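Local atomic coordinates of cytosolic IMP-GMP specific 5'-nucleotidase (Legionella pneumophila subsp. pneumophila, PDB entry 4OHF), a protein that probably hydrolyses the 5'-phosphate of purine nucleoside monophosphates such as IMP and GMP, as a magnesium-dependent cytosolic nucleotidase of the HAD clan. Residues M14-T27 with L291-D303. Residues are numbered along the deposited sequence; the frame is centred on the assembly and turned at random.
Sequences MRKIKLIGLDMDHT and LGVGGDEILYIGD. With MG (magnesium ion), chain J; PO4 (phosphate ion), chain H.
L291 meets L19 tip to tip, through the methyl carbon CD2 on each side. V293 continues this apolar patch: its CG2 touches L19 CD1, and its CG1 lies against K18 CD. E297 O accepts from K18 N at 2.7 Å and also from L19 N. The E297 side chain runs alongside K18, and its OE2 forms a salt bridge with K18 NZ at 3.2 Å. A water also joins these two atoms, while G294 N donates to the anti lone pair of OE1. From I298 the chain runs parallel to strand 19-22, with axes at 19°. These are adjacent central strands of the HAD-type Rossmann-like sheet. L299 N bonds L19 O, and L299 O accepts from G21 N. I301 N then bonds G21 O, and D23 N bonds I301 O. L299 and I301 lie on the same face as I20 and L22; I301 CD1 touches L22 CD2 at 3.9 Å. On the other face Y300 CG is anti to N (chi1 164°), bringing the ring alongside G21, with CD2 3.5 Å from G21 O. Its OH bonds Y306 and K247. The strand ends at G302. D303 OD1 binds magnesium at 2.2 Å. T27 OG1 donates to the anti lone pair of D303 OD1 at 2.7 Å. D23 binds the metal through both carboxylate oxygens, whereas D25 uses its backbone O. A phosphate ion and a water complete the site.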
loop_
_atom_site.group_PDB
_atom_site.type_symbol
_atom_site.label_atom_id
_atom_site.label_comp_id
_atom_site.label_asym_id
_atom_site.label_seq_id
_atom_site.Cartn_x
_atom_site.Cartn_y
_atom_site.Cartn_z
ATOM N N MET B 14 -9.908 4.563 -36.783
ATOM C CA MET B 14 -10.434 5.927 -36.719
ATOM C C MET B 14 -11.882 6.036 -37.189
ATOM O O MET B 14 -12.604 6.945 -36.779
ATOM C CB MET B 14 -9.565 6.896 -37.523
ATOM C CG MET B 14 -8.232 7.244 -36.879
ATOM S SD MET B 14 -8.335 7.870 -35.182
ATOM C CE MET B 14 -8.676 9.601 -35.467
ATOM N N ARG B 15 -12.297 5.110 -38.046
ATOM C CA ARG B 15 -13.658 5.090 -38.572
ATOM C C ARG B 15 -14.663 4.973 -37.436
ATOM O O ARG B 15 -15.730 5.584 -37.479
ATOM C CB ARG B 15 -13.826 3.907 -39.537
ATOM C CG ARG B 15 -15.262 3.639 -39.998
ATOM C CD ARG B 15 -15.513 4.093 -41.432
ATOM N NE ARG B 15 -14.591 3.467 -42.379
ATOM C CZ ARG B 15 -14.629 3.667 -43.694
ATOM N NH1 ARG B 15 -15.548 4.471 -44.216
ATOM N NH2 ARG B 15 -13.737 3.080 -44.487
ATOM N N LYS B 16 -14.307 4.198 -36.414
ATOM C CA LYS B 16 -15.188 3.981 -35.271
ATOM C C LYS B 16 -15.026 4.994 -34.147
ATOM O O LYS B 16 -15.604 4.838 -33.072
ATOM C CB LYS B 16 -15.002 2.560 -34.721
ATOM C CG LYS B 16 -15.447 1.451 -35.677
ATOM C CD LYS B 16 -15.411 0.077 -34.989
ATOM C CE LYS B 16 -15.861 -1.068 -35.917
ATOM N NZ LYS B 16 -17.272 -0.912 -36.419
ATOM N N ILE B 17 -14.235 6.031 -34.395
ATOM C CA ILE B 17 -14.021 7.082 -33.406
ATOM C C ILE B 17 -14.976 8.238 -33.701
ATOM O O ILE B 17 -14.926 8.841 -34.772
ATOM C CB ILE B 17 -12.560 7.603 -33.446
ATOM C CG1 ILE B 17 -11.621 6.544 -32.881
ATOM C CG2 ILE B 17 -12.432 8.905 -32.656
ATOM C CD1 ILE B 17 -11.915 6.164 -31.445
ATOM N N LYS B 18 -15.835 8.555 -32.740
ATOM C CA LYS B 18 -16.804 9.617 -32.951
ATOM C C LYS B 18 -16.357 10.988 -32.461
ATOM O O LYS B 18 -16.614 12.008 -33.105
ATOM C CB LYS B 18 -18.142 9.239 -32.305
ATOM C CG LYS B 18 -18.849 8.064 -32.955
ATOM C CD LYS B 18 -20.143 7.762 -32.208
ATOM C CE LYS B 18 -20.900 6.573 -32.798
ATOM N NZ LYS B 18 -22.071 6.206 -31.927
ATOM N N LEU B 19 -15.693 11.021 -31.316
ATOM C CA LEU B 19 -15.218 12.280 -30.769
ATOM C C LEU B 19 -13.709 12.254 -30.540
ATOM O O LEU B 19 -13.154 11.262 -30.062
ATOM C CB LEU B 19 -15.925 12.586 -29.448
ATOM C CG LEU B 19 -17.437 12.806 -29.479
ATOM C CD1 LEU B 19 -18.130 11.786 -28.585
ATOM C CD2 LEU B 19 -17.752 14.214 -28.998
ATOM N N ILE B 20 -13.050 13.348 -30.911
ATOM C CA ILE B 20 -11.621 13.492 -30.696
ATOM C C ILE B 20 -11.391 14.641 -29.706
ATOM O O ILE B 20 -11.664 15.802 -30.009
ATOM C CB ILE B 20 -10.875 13.800 -31.998
ATOM C CG1 ILE B 20 -10.873 12.573 -32.898
ATOM C CG2 ILE B 20 -9.456 14.176 -31.692
ATOM C CD1 ILE B 20 -10.295 12.833 -34.261
ATOM N N GLY B 21 -10.907 14.296 -28.519
ATOM C CA GLY B 21 -10.634 15.291 -27.498
ATOM C C GLY B 21 -9.204 15.770 -27.614
ATOM O O GLY B 21 -8.268 14.968 -27.600
ATOM N N LEU B 22 -9.034 17.082 -27.731
ATOM C CA LEU B 22 -7.701 17.649 -27.873
ATOM C C LEU B 22 -7.240 18.473 -26.692
ATOM O O LEU B 22 -7.960 19.339 -26.203
ATOM C CB LEU B 22 -7.615 18.535 -29.123
ATOM C CG LEU B 22 -7.935 17.908 -30.483
ATOM C CD1 LEU B 22 -7.962 18.999 -31.566
ATOM C CD2 LEU B 22 -6.905 16.838 -30.806
ATOM N N ASP B 23 -6.024 18.187 -26.251
ATOM C CA ASP B 23 -5.359 18.919 -25.186
ATOM C C ASP B 23 -5.009 20.231 -25.899
ATOM O O ASP B 23 -4.668 20.206 -27.071
ATOM C CB ASP B 23 -4.103 18.132 -24.796
ATOM C CG ASP B 23 -3.117 18.934 -23.975
ATOM O OD1 ASP B 23 -2.582 19.943 -24.472
ATOM O OD2 ASP B 23 -2.859 18.536 -22.826
ATOM N N MET B 24 -5.101 21.372 -25.229
ATOM C CA MET B 24 -4.789 22.635 -25.905
ATOM C C MET B 24 -3.315 23.055 -25.910
ATOM O O MET B 24 -2.672 23.059 -26.962
ATOM C CB MET B 24 -5.626 23.783 -25.337
ATOM C CG MET B 24 -5.277 25.116 -25.949
ATOM S SD MET B 24 -6.237 26.536 -25.334
ATOM C CE MET B 24 -5.493 26.806 -23.741
ATOM N N ASP B 25 -2.778 23.418 -24.753
ATOM C CA ASP B 25 -1.392 23.853 -24.688
ATOM C C ASP B 25 -0.393 22.742 -24.990
ATOM O O ASP B 25 -0.250 21.801 -24.221
ATOM C CB ASP B 25 -1.104 24.482 -23.320
ATOM C CG ASP B 25 -1.887 25.774 -23.094
ATOM O OD1 ASP B 25 -1.688 26.753 -23.847
ATOM O OD2 ASP B 25 -2.713 25.809 -22.161
ATOM N N HIS B 26 0.276 22.865 -26.134
ATOM C CA HIS B 26 1.291 21.926 -26.635
ATOM C C HIS B 26 0.765 20.798 -27.514
ATOM O O HIS B 26 1.557 20.037 -28.069
ATOM C CB HIS B 26 2.142 21.343 -25.503
ATOM C CG HIS B 26 2.857 22.378 -24.695
ATOM N ND1 HIS B 26 2.395 22.824 -23.473
ATOM C CD2 HIS B 26 3.972 23.103 -24.959
ATOM C CE1 HIS B 26 3.190 23.777 -23.021
ATOM N NE2 HIS B 26 4.156 23.965 -23.902
ATOM N N THR B 27 -0.555 20.669 -27.647
ATOM C CA THR B 27 -1.084 19.638 -28.532
ATOM C C THR B 27 -1.743 20.364 -29.696
ATOM O O THR B 27 -1.181 20.411 -30.789
ATOM C CB THR B 27 -2.096 18.702 -27.822
ATOM O OG1 THR B 27 -1.430 17.985 -26.780
ATOM C CG2 THR B 27 -2.676 17.692 -28.806
ATOM N N LEU B 291 -23.018 12.048 -23.721
ATOM C CA LEU B 291 -22.915 12.081 -25.176
ATOM C C LEU B 291 -23.448 10.772 -25.739
ATOM O O LEU B 291 -23.476 10.564 -26.953
ATOM C CB LEU B 291 -21.468 12.289 -25.618
ATOM C CG LEU B 291 -21.097 13.748 -25.884
ATOM C CD1 LEU B 291 -20.054 14.220 -24.894
ATOM C CD2 LEU B 291 -20.589 13.880 -27.296
ATOM N N GLY B 292 -23.870 9.892 -24.839
ATOM C CA GLY B 292 -24.407 8.607 -25.237
ATOM C C GLY B 292 -23.555 7.868 -26.251
ATOM O O GLY B 292 -24.025 7.535 -27.340
ATOM N N VAL B 293 -22.295 7.623 -25.905
ATOM C CA VAL B 293 -21.391 6.894 -26.786
ATOM C C VAL B 293 -20.512 6.005 -25.935
ATOM O O VAL B 293 -20.528 6.095 -24.713
ATOM C CB VAL B 293 -20.450 7.825 -27.620
ATOM C CG1 VAL B 293 -21.260 8.722 -28.529
ATOM C CG2 VAL B 293 -19.553 8.639 -26.693
ATOM N N GLY B 294 -19.754 5.140 -26.596
ATOM C CA GLY B 294 -18.854 4.258 -25.885
ATOM C C GLY B 294 -17.536 4.974 -25.687
ATOM O O GLY B 294 -17.090 5.734 -26.558
ATOM N N GLY B 295 -16.917 4.740 -24.538
ATOM C CA GLY B 295 -15.645 5.370 -24.245
ATOM C C GLY B 295 -14.618 5.125 -25.329
ATOM O O GLY B 295 -13.858 6.022 -25.688
ATOM N N ASP B 296 -14.599 3.908 -25.862
ATOM C CA ASP B 296 -13.648 3.548 -26.905
ATOM C C ASP B 296 -13.963 4.230 -28.240
ATOM O O ASP B 296 -13.285 4.004 -29.241
ATOM C CB ASP B 296 -13.603 2.021 -27.064
ATOM C CG ASP B 296 -14.918 1.440 -27.567
ATOM O OD1 ASP B 296 -15.984 1.964 -27.186
ATOM O OD2 ASP B 296 -14.889 0.452 -28.332
ATOM N N GLU B 297 -14.998 5.060 -28.250
ATOM C CA GLU B 297 -15.371 5.787 -29.453
ATOM C C GLU B 297 -14.811 7.214 -29.371
ATOM O O GLU B 297 -14.996 8.033 -30.275
ATOM C CB GLU B 297 -16.893 5.818 -29.600
ATOM C CG GLU B 297 -17.503 4.483 -29.982
ATOM C CD GLU B 297 -19.012 4.551 -30.117
ATOM O OE1 GLU B 297 -19.698 4.754 -29.088
ATOM O OE2 GLU B 297 -19.510 4.413 -31.255
ATOM N N ILE B 298 -14.126 7.490 -28.265
ATOM C CA ILE B 298 -13.499 8.786 -28.018
ATOM C C ILE B 298 -11.970 8.652 -28.032
ATOM O O ILE B 298 -11.409 7.747 -27.417
ATOM C CB ILE B 298 -13.898 9.362 -26.625
ATOM C CG1 ILE B 298 -15.390 9.674 -26.588
ATOM C CG2 ILE B 298 -13.107 10.617 -26.330
ATOM C CD1 ILE B 298 -15.892 10.012 -25.221
ATOM N N LEU B 299 -11.311 9.554 -28.747
ATOM C CA LEU B 299 -9.862 9.574 -28.788
ATOM C C LEU B 299 -9.382 10.891 -28.177
ATOM O O LEU B 299 -9.762 11.974 -28.631
ATOM C CB LEU B 299 -9.338 9.474 -30.226
ATOM C CG LEU B 299 -7.824 9.724 -30.318
ATOM C CD1 LEU B 299 -7.064 8.738 -29.440
ATOM C CD2 LEU B 299 -7.389 9.614 -31.752
ATOM N N TYR B 300 -8.570 10.790 -27.131
ATOM C CA TYR B 300 -8.008 11.964 -26.497
ATOM C C TYR B 300 -6.532 12.036 -26.890
ATOM O O TYR B 300 -5.816 11.034 -26.829
ATOM C CB TYR B 300 -8.143 11.879 -24.977
ATOM C CG TYR B 300 -7.247 12.857 -24.243
ATOM C CD1 TYR B 300 -6.100 12.422 -23.582
ATOM C CD2 TYR B 300 -7.515 14.221 -24.261
ATOM C CE1 TYR B 300 -5.239 13.329 -22.957
ATOM C CE2 TYR B 300 -6.666 15.135 -23.647
ATOM C CZ TYR B 300 -5.526 14.689 -22.996
ATOM O OH TYR B 300 -4.673 15.608 -22.412
ATOM N N ILE B 301 -6.088 13.215 -27.309
ATOM C CA ILE B 301 -4.701 13.398 -27.699
ATOM C C ILE B 301 -4.029 14.426 -26.813
ATOM O O ILE B 301 -4.486 15.574 -26.733
ATOM C CB ILE B 301 -4.575 13.871 -29.157
ATOM C CG1 ILE B 301 -5.356 12.925 -30.072
ATOM C CG2 ILE B 301 -3.099 13.900 -29.559
ATOM C CD1 ILE B 301 -5.402 13.345 -31.513
ATOM N N GLY B 302 -2.949 14.008 -26.150
ATOM C CA GLY B 302 -2.199 14.891 -25.267
ATOM C C GLY B 302 -0.736 15.011 -25.684
ATOM O O GLY B 302 -0.325 14.445 -26.709
ATOM N N ASP B 303 0.054 15.738 -24.894
ATOM C CA ASP B 303 1.469 15.926 -25.194
ATOM C C ASP B 303 2.398 15.337 -24.142
ATOM O O ASP B 303 3.590 15.197 -24.379
ATOM C CB ASP B 303 1.786 17.409 -25.372
ATOM C CG ASP B 303 1.118 18.269 -24.330
ATOM O OD1 ASP B 303 -0.024 18.696 -24.558
ATOM O OD2 ASP B 303 1.720 18.507 -23.274
HETATM MG MG MG J . -0.880 20.100 -23.084
HETATM P P PO4 H . -3.471 22.032 -21.463
HETATM O O1 PO4 H . -3.115 23.137 -20.532
HETATM O O2 PO4 H . -2.245 21.385 -21.972
HETATM O O3 PO4 H . -4.250 22.580 -22.607
HETATM O O4 PO4 H . -4.278 21.019 -20.736
HETATM O O HOH W 1 -22.441 3.733 -32.134
HETATM O O HOH W 2 -1.007 16.518 -22.353
HETATM O O HOH W 3 -0.161 20.181 -21.133
#